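Local structure of peroxinectin A (Dictyostelium discoideum, 6ERC) at residues G129-V132 and K138-E141; I43-S48 and V430-S435. The protein is a secreted haem peroxidase that uses hydrogen peroxide to oxidise phenolic donors, and also has iodide and thiocyanate peroxidase activity. One frame throughout, in Å; residues are numbered along the deposited sequence.

In the fold
Contacts 1 and 2 both lie well out from the middle of the single chain, away from the haem and the metal sites, with centres about 21 Å apart and nearest atoms about 12 Å apart. They share no element. Contact 1 is local and partly buried: strand 139-144 of the four-stranded antiparallel sheet returns along the loop that leads into it, with a disulfide cysteine in it and two waters between the polar groups. Contact 2 lies at the surface and joins loops about 380 residues apart in sequence, 43-48 leading into helix 48-56 and 430-435 leading into helix 435-441. There the link is a single direct amide-to-carbonyl hydrogen bond, with no water in the bridge.

Contact 1: G129-V132 and K138-E141; sequences GKTV and KCYE
C139 meets T131 and V132 along its whole short side chain. Its CB lies 3.6 Å from T131 OG1 and equally near V132 O. One atom further, SG comes within 3.3 Å of V132 O and packs against the methyl CG2 of T131. The sulfur gets there because SG stands beside the backbone N of its own residue, chi1 -66°, and it ends in the disulfide to C126, which fixes its direction.

The polar groups of the two segments meet through water. T131 OG1 donates to one water at 2.7 Å. That water donates in turn to E141 OE2 and, at 2.8 Å, to Y140 O. A second water receives Y140 N at 3.1 Å and donates to V132 O, so it stands in for a direct backbone bond between loop and strand. E141 OE2 also has a salt bridge to R28.

The loop 129-132 thus lies against C139 and Y140, within the long hairpin connection between antiparallel neighbours 113-124 and 139-144. The C126-C139 disulfide ties the beginning of this connection to the returning strand, and backbone hydrogen bonds between C139 and V124 and between E141 and T122 pair the two strands; T131 and C139 both also touch V124.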
ATOM      1  N   GLY A 129     -18.846 -11.979 -14.638  1.00 55.73           N
ATOM      2  CA  GLY A 129     -17.732 -12.148 -13.726  1.00 54.57           C
ATOM      3  C   GLY A 129     -18.107 -12.935 -12.481  1.00 54.38           C
ATOM      4  O   GLY A 129     -19.079 -13.695 -12.447  1.00 58.49           O
ATOM      5  N   LYS A 130     -17.299 -12.744 -11.439  1.00 54.19           N
ATOM      6  CA  LYS A 130     -17.511 -13.382 -10.141  1.00 55.34           C
ATOM      7  C   LYS A 130     -18.103 -12.342  -9.194  1.00 55.56           C
ATOM      8  O   LYS A 130     -17.380 -11.511  -8.638  1.00 55.05           O
ATOM      9  CB  LYS A 130     -16.206 -13.953  -9.591  1.00 54.17           C
ATOM     10  CG  LYS A 130     -15.620 -15.092 -10.406  1.00 54.26           C
ATOM     11  CD  LYS A 130     -14.314 -15.590  -9.794  1.00 53.77           C
ATOM     12  CE  LYS A 130     -13.663 -16.662 -10.657  1.00 53.66           C
ATOM     13  NZ  LYS A 130     -14.500 -17.889 -10.757  1.00 56.45           N
ATOM     14  N   THR A 131     -19.417 -12.390  -9.006  1.00 57.58           N
ATOM     15  CA  THR A 131     -20.094 -11.503  -8.066  1.00 58.12           C
ATOM     16  C   THR A 131     -20.979 -12.361  -7.166  1.00 55.31           C
ATOM     17  O   THR A 131     -20.823 -13.585  -7.069  1.00 54.21           O
ATOM     18  CB  THR A 131     -20.897 -10.421  -8.800  1.00 57.00           C
ATOM     19  OG1 THR A 131     -21.459  -9.509  -7.845  1.00 56.49           O
ATOM     20  CG2 THR A 131     -22.019 -11.042  -9.630  1.00 56.44           C
ATOM     21  N   VAL A 132     -21.918 -11.711  -6.481  1.00 56.50           N
ATOM     22  CA  VAL A 132     -22.921 -12.399  -5.677  1.00 58.91           C
ATOM     23  C   VAL A 132     -24.169 -11.533  -5.630  1.00 58.14           C
ATOM     24  O   VAL A 132     -24.094 -10.301  -5.635  1.00 57.78           O
ATOM     25  CB  VAL A 132     -22.412 -12.708  -4.249  1.00 57.86           C
ATOM     26  CG1 VAL A 132     -22.172 -11.424  -3.454  1.00 57.19           C
ATOM     27  CG2 VAL A 132     -23.396 -13.610  -3.525  1.00 57.30           C
ATOM     28  N   LYS A 138     -29.710  -7.444  -5.586  1.00 61.33           N
ATOM     29  CA  LYS A 138     -28.876  -6.852  -6.621  1.00 59.66           C
ATOM     30  C   LYS A 138     -27.423  -7.225  -6.372  1.00 59.16           C
ATOM     31  O   LYS A 138     -27.068  -7.756  -5.319  1.00 60.00           O
ATOM     32  CB  LYS A 138     -29.043  -5.328  -6.654  1.00 61.61           C
ATOM     33  CG  LYS A 138     -30.480  -4.872  -6.877  1.00 63.12           C
ATOM     34  CD  LYS A 138     -30.612  -3.357  -6.808  1.00 63.86           C
ATOM     35  CE  LYS A 138     -32.071  -2.915  -6.854  1.00 64.37           C
ATOM     36  NZ  LYS A 138     -32.207  -1.430  -6.789  1.00 66.37           N
ATOM     37  N   CYS A 139     -26.577  -6.942  -7.355  1.00 59.44           N
ATOM     38  CA  CYS A 139     -25.163  -7.282  -7.285  1.00 58.80           C
ATOM     39  C   CYS A 139     -24.321  -6.019  -7.214  1.00 58.42           C
ATOM     40  O   CYS A 139     -24.525  -5.071  -7.986  1.00 57.57           O
ATOM     41  CB  CYS A 139     -24.747  -8.136  -8.485  1.00 58.28           C
ATOM     42  SG  CYS A 139     -25.527  -9.761  -8.511  1.00 59.47           S
ATOM     43  N   TYR A 140     -23.371  -6.019  -6.281  1.00 56.82           N
ATOM     44  CA  TYR A 140     -22.505  -4.867  -6.051  1.00 58.36           C
ATOM     45  C   TYR A 140     -21.042  -5.259  -6.096  1.00 58.06           C
ATOM     46  O   TYR A 140     -20.668  -6.398  -5.799  1.00 57.46           O
ATOM     47  CB  TYR A 140     -22.772  -4.192  -4.696  1.00 57.93           C
ATOM     48  CG  TYR A 140     -24.183  -3.700  -4.561  1.00 58.55           C
ATOM     49  CD1 TYR A 140     -25.117  -4.450  -3.880  1.00 59.30           C
ATOM     50  CD2 TYR A 140     -24.592  -2.497  -5.135  1.00 58.81           C
ATOM     51  CE1 TYR A 140     -26.417  -4.028  -3.750  1.00 59.84           C
ATOM     52  CE2 TYR A 140     -25.897  -2.068  -5.013  1.00 60.64           C
ATOM     53  CZ  TYR A 140     -26.807  -2.830  -4.321  1.00 60.46           C
ATOM     54  OH  TYR A 140     -28.105  -2.390  -4.201  1.00 62.59           O
ATOM     55  N   GLU A 141     -20.228  -4.275  -6.450  1.00 58.68           N
ATOM     56  CA  GLU A 141     -18.783  -4.429  -6.455  1.00 57.62           C
ATOM     57  C   GLU A 141     -18.131  -3.174  -5.905  1.00 57.68           C
ATOM     58  O   GLU A 141     -18.626  -2.061  -6.117  1.00 58.00           O
ATOM     59  CB  GLU A 141     -18.276  -4.719  -7.880  1.00 57.13           C
ATOM     60  CG  GLU A 141     -16.790  -5.044  -7.978  1.00 57.39           C
ATOM     61  CD  GLU A 141     -16.343  -6.093  -6.964  1.00 57.25           C
ATOM     62  OE1 GLU A 141     -15.940  -5.707  -5.845  1.00 55.57           O
ATOM     63  OE2 GLU A 141     -16.396  -7.301  -7.282  1.00 57.64           O
TER
HETATM   64  O   HOH W   1     -19.150  -8.453  -6.919  1.00 47.12           O
HETATM   65  O   HOH W   2     -22.885  -8.210  -4.200  1.00 50.40           O

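Contact 2: I43-S48 and V430-S435; sequences ITNQPS and VDDIDS
N45 reaches over to D432 in a surface contact of the animal haem peroxidase fold, where two loops meet just ahead of the helices they lead into. V430-D432 form a short 3-10 turn, whose hydrogen bond runs from I433 N to V430 O, 3.1 Å.

The one hydrogen bond across the segments runs from the side-chain amide N45 ND2 to the backbone carbonyl D432 O, 2.7 Å. It is short but bent, 132° at the hydrogen, and the oxygen is tilted out of the amide plane of N45. On the acceptor side the donor arrives in the carbonyl plane of D432. N45 CG stands beside its own backbone N, anti to the carbonyl carbon (chi1 -81°), which carries the amide toward D432.

Van der Waals contact is slight. N45 OD1, the other branch of the amide, rests 3.5 Å from D432 CB, with the amide and carboxylate planes 64° apart, and N45 also touches Y427. With an alanine here, D432 O would probably lose this amide donor and a gap would open beside D432 CB.

One arginine outside the two segments reaches both loops. R388 of helix 379-390 donates a hydrogen bond from NH1 to Q46 O and forms a salt bridge through NH2 with D434 OD2. P47 and D434 occupy the N-cap positions of helices 48-56 and 435-441, yet the carboxylate of D434 makes no capping bond; its OD2 instead has the salt bridge to R388 and a hydrogen bond with Y427 OH.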
ATOM      1  N   ILE A  43     -22.444 -11.581   9.767  1.00 61.88           N
ATOM      2  CA  ILE A  43     -21.242 -12.263  10.235  1.00 61.46           C
ATOM      3  C   ILE A  43     -21.620 -13.097  11.449  1.00 60.37           C
ATOM      4  O   ILE A  43     -22.176 -12.573  12.421  1.00 60.02           O
ATOM      5  CB  ILE A  43     -20.122 -11.268  10.583  1.00 60.46           C
ATOM      6  CG1 ILE A  43     -19.827 -10.342   9.399  1.00 59.38           C
ATOM      7  CG2 ILE A  43     -18.859 -12.011  11.014  1.00 59.56           C
ATOM      8  CD1 ILE A  43     -19.360 -11.052   8.147  1.00 59.76           C
ATOM      9  N   THR A  44     -21.318 -14.395  11.394  1.00 60.27           N
ATOM     10  CA  THR A  44     -21.525 -15.274  12.539  1.00 62.90           C
ATOM     11  C   THR A  44     -20.276 -15.423  13.399  1.00 62.60           C
ATOM     12  O   THR A  44     -20.390 -15.823  14.563  1.00 61.34           O
ATOM     13  CB  THR A  44     -21.983 -16.664  12.078  1.00 61.66           C
ATOM     14  OG1 THR A  44     -21.007 -17.226  11.191  1.00 64.37           O
ATOM     15  CG2 THR A  44     -23.326 -16.582  11.366  1.00 61.23           C
ATOM     16  N   ASN A  45     -19.097 -15.121  12.854  1.00 60.79           N
ATOM     17  CA  ASN A  45     -17.864 -15.160  13.625  1.00 59.58           C
ATOM     18  C   ASN A  45     -17.843 -14.023  14.644  1.00 58.99           C
ATOM     19  O   ASN A  45     -18.745 -13.183  14.704  1.00 58.75           O
ATOM     20  CB  ASN A  45     -16.653 -15.072  12.697  1.00 60.16           C
ATOM     21  CG  ASN A  45     -16.299 -16.401  12.068  1.00 58.69           C
ATOM     22  OD1 ASN A  45     -16.400 -17.446  12.704  1.00 60.86           O
ATOM     23  ND2 ASN A  45     -15.867 -16.366  10.816  1.00 59.15           N
ATOM     24  N   GLN A  46     -16.790 -13.993  15.454  1.00 59.24           N
ATOM     25  CA  GLN A  46     -16.666 -12.951  16.458  1.00 60.70           C
ATOM     26  C   GLN A  46     -16.419 -11.599  15.789  1.00 61.02           C
ATOM     27  O   GLN A  46     -15.904 -11.538  14.669  1.00 61.14           O
ATOM     28  CB  GLN A  46     -15.525 -13.269  17.419  1.00 61.45           C
ATOM     29  CG  GLN A  46     -15.653 -14.624  18.094  1.00 61.13           C
ATOM     30  CD  GLN A  46     -14.843 -14.724  19.367  1.00 60.19           C
ATOM     31  OE1 GLN A  46     -15.052 -13.962  20.310  1.00 59.89           O
ATOM     32  NE2 GLN A  46     -13.912 -15.667  19.401  1.00 60.48           N
ATOM     33  N   PRO A  47     -16.779 -10.499  16.453  1.00 61.90           N
ATOM     34  CA  PRO A  47     -16.545  -9.176  15.862  1.00 61.10           C
ATOM     35  C   PRO A  47     -15.066  -8.928  15.595  1.00 59.93           C
ATOM     36  O   PRO A  47     -14.185  -9.620  16.110  1.00 58.48           O
ATOM     37  CB  PRO A  47     -17.088  -8.208  16.919  1.00 62.33           C
ATOM     38  CG  PRO A  47     -18.027  -9.021  17.737  1.00 62.55           C
ATOM     39  CD  PRO A  47     -17.464 -10.406  17.751  1.00 60.51           C
ATOM     40  N   SER A  48     -14.803  -7.904  14.778  1.00 62.07           N
ATOM     41  CA  SER A  48     -13.437  -7.623  14.339  1.00 60.63           C
ATOM     42  C   SER A  48     -12.520  -7.343  15.526  1.00 59.45           C
ATOM     43  O   SER A  48     -11.427  -7.913  15.627  1.00 58.22           O
ATOM     44  CB  SER A  48     -13.434  -6.442  13.367  1.00 59.22           C
ATOM     45  OG  SER A  48     -14.254  -6.705  12.243  1.00 58.35           O
ATOM     46  N   VAL A 430     -11.980 -24.587  11.062  1.00 60.20           N
ATOM     47  CA  VAL A 430     -11.047 -24.027  10.088  1.00 59.34           C
ATOM     48  C   VAL A 430     -11.810 -23.335   8.968  1.00 59.44           C
ATOM     49  O   VAL A 430     -11.378 -22.299   8.450  1.00 58.86           O
ATOM     50  CB  VAL A 430     -10.105 -25.117   9.539  1.00 59.95           C
ATOM     51  CG1 VAL A 430      -9.220 -25.669  10.646  1.00 60.69           C
ATOM     52  CG2 VAL A 430     -10.890 -26.232   8.854  1.00 60.02           C
ATOM     53  N   ASP A 431     -12.962 -23.885   8.586  1.00 60.03           N
ATOM     54  CA  ASP A 431     -13.784 -23.281   7.545  1.00 58.87           C
ATOM     55  C   ASP A 431     -14.467 -21.996   8.000  1.00 59.16           C
ATOM     56  O   ASP A 431     -15.205 -21.398   7.210  1.00 58.26           O
ATOM     57  CB  ASP A 431     -14.829 -24.287   7.064  1.00 60.21           C
ATOM     58  CG  ASP A 431     -14.209 -25.467   6.335  1.00 60.80           C
ATOM     59  OD1 ASP A 431     -13.577 -25.249   5.279  1.00 59.84           O
ATOM     60  OD2 ASP A 431     -14.344 -26.611   6.820  1.00 61.69           O
ATOM     61  N   ASP A 432     -14.256 -21.569   9.246  1.00 60.11           N
ATOM     62  CA  ASP A 432     -14.731 -20.279   9.730  1.00 59.61           C
ATOM     63  C   ASP A 432     -13.633 -19.227   9.770  1.00 59.77           C
ATOM     64  O   ASP A 432     -13.919 -18.065  10.076  1.00 60.31           O
ATOM     65  CB  ASP A 432     -15.335 -20.426  11.132  1.00 61.28           C
ATOM     66  CG  ASP A 432     -16.446 -21.449  11.189  1.00 60.81           C
ATOM     67  OD1 ASP A 432     -17.135 -21.641  10.165  1.00 60.82           O
ATOM     68  OD2 ASP A 432     -16.631 -22.061  12.262  1.00 61.56           O
ATOM     69  N   ILE A 433     -12.388 -19.603   9.476  1.00 59.78           N
ATOM     70  CA  ILE A 433     -11.277 -18.666   9.572  1.00 58.73           C
ATOM     71  C   ILE A 433     -11.414 -17.591   8.504  1.00 56.55           C
ATOM     72  O   ILE A 433     -11.733 -17.878   7.342  1.00 57.09           O
ATOM     73  CB  ILE A 433      -9.936 -19.410   9.438  1.00 58.05           C
ATOM     74  CG1 ILE A 433      -9.807 -20.485  10.524  1.00 58.60           C
ATOM     75  CG2 ILE A 433      -8.779 -18.436   9.541  1.00 57.30           C
ATOM     76  CD1 ILE A 433      -8.610 -21.402  10.352  1.00 57.41           C
ATOM     77  N   ASP A 434     -11.180 -16.341   8.894  1.00 56.60           N
ATOM     78  CA  ASP A 434     -11.107 -15.252   7.928  1.00 58.47           C
ATOM     79  C   ASP A 434      -9.880 -15.427   7.039  1.00 56.48           C
ATOM     80  O   ASP A 434      -8.783 -15.706   7.531  1.00 55.99           O
ATOM     81  CB  ASP A 434     -11.045 -13.904   8.647  1.00 57.66           C
ATOM     82  CG  ASP A 434     -12.410 -13.401   9.071  1.00 57.11           C
ATOM     83  OD1 ASP A 434     -13.280 -13.244   8.190  1.00 56.93           O
ATOM     84  OD2 ASP A 434     -12.614 -13.162  10.279  1.00 57.64           O
ATOM     85  N   SER A 435     -10.063 -15.257   5.726  1.00 55.31           N
ATOM     86  CA  SER A 435      -8.949 -15.425   4.796  1.00 55.13           C
ATOM     87  C   SER A 435      -7.738 -14.603   5.221  1.00 54.46           C
ATOM     88  O   SER A 435      -6.595 -15.053   5.087  1.00 53.68           O
ATOM     89  CB  SER A 435      -9.382 -15.037   3.381  1.00 54.68           C
ATOM     90  OG  SER A 435     -10.205 -16.038   2.810  1.00 54.94           O
TER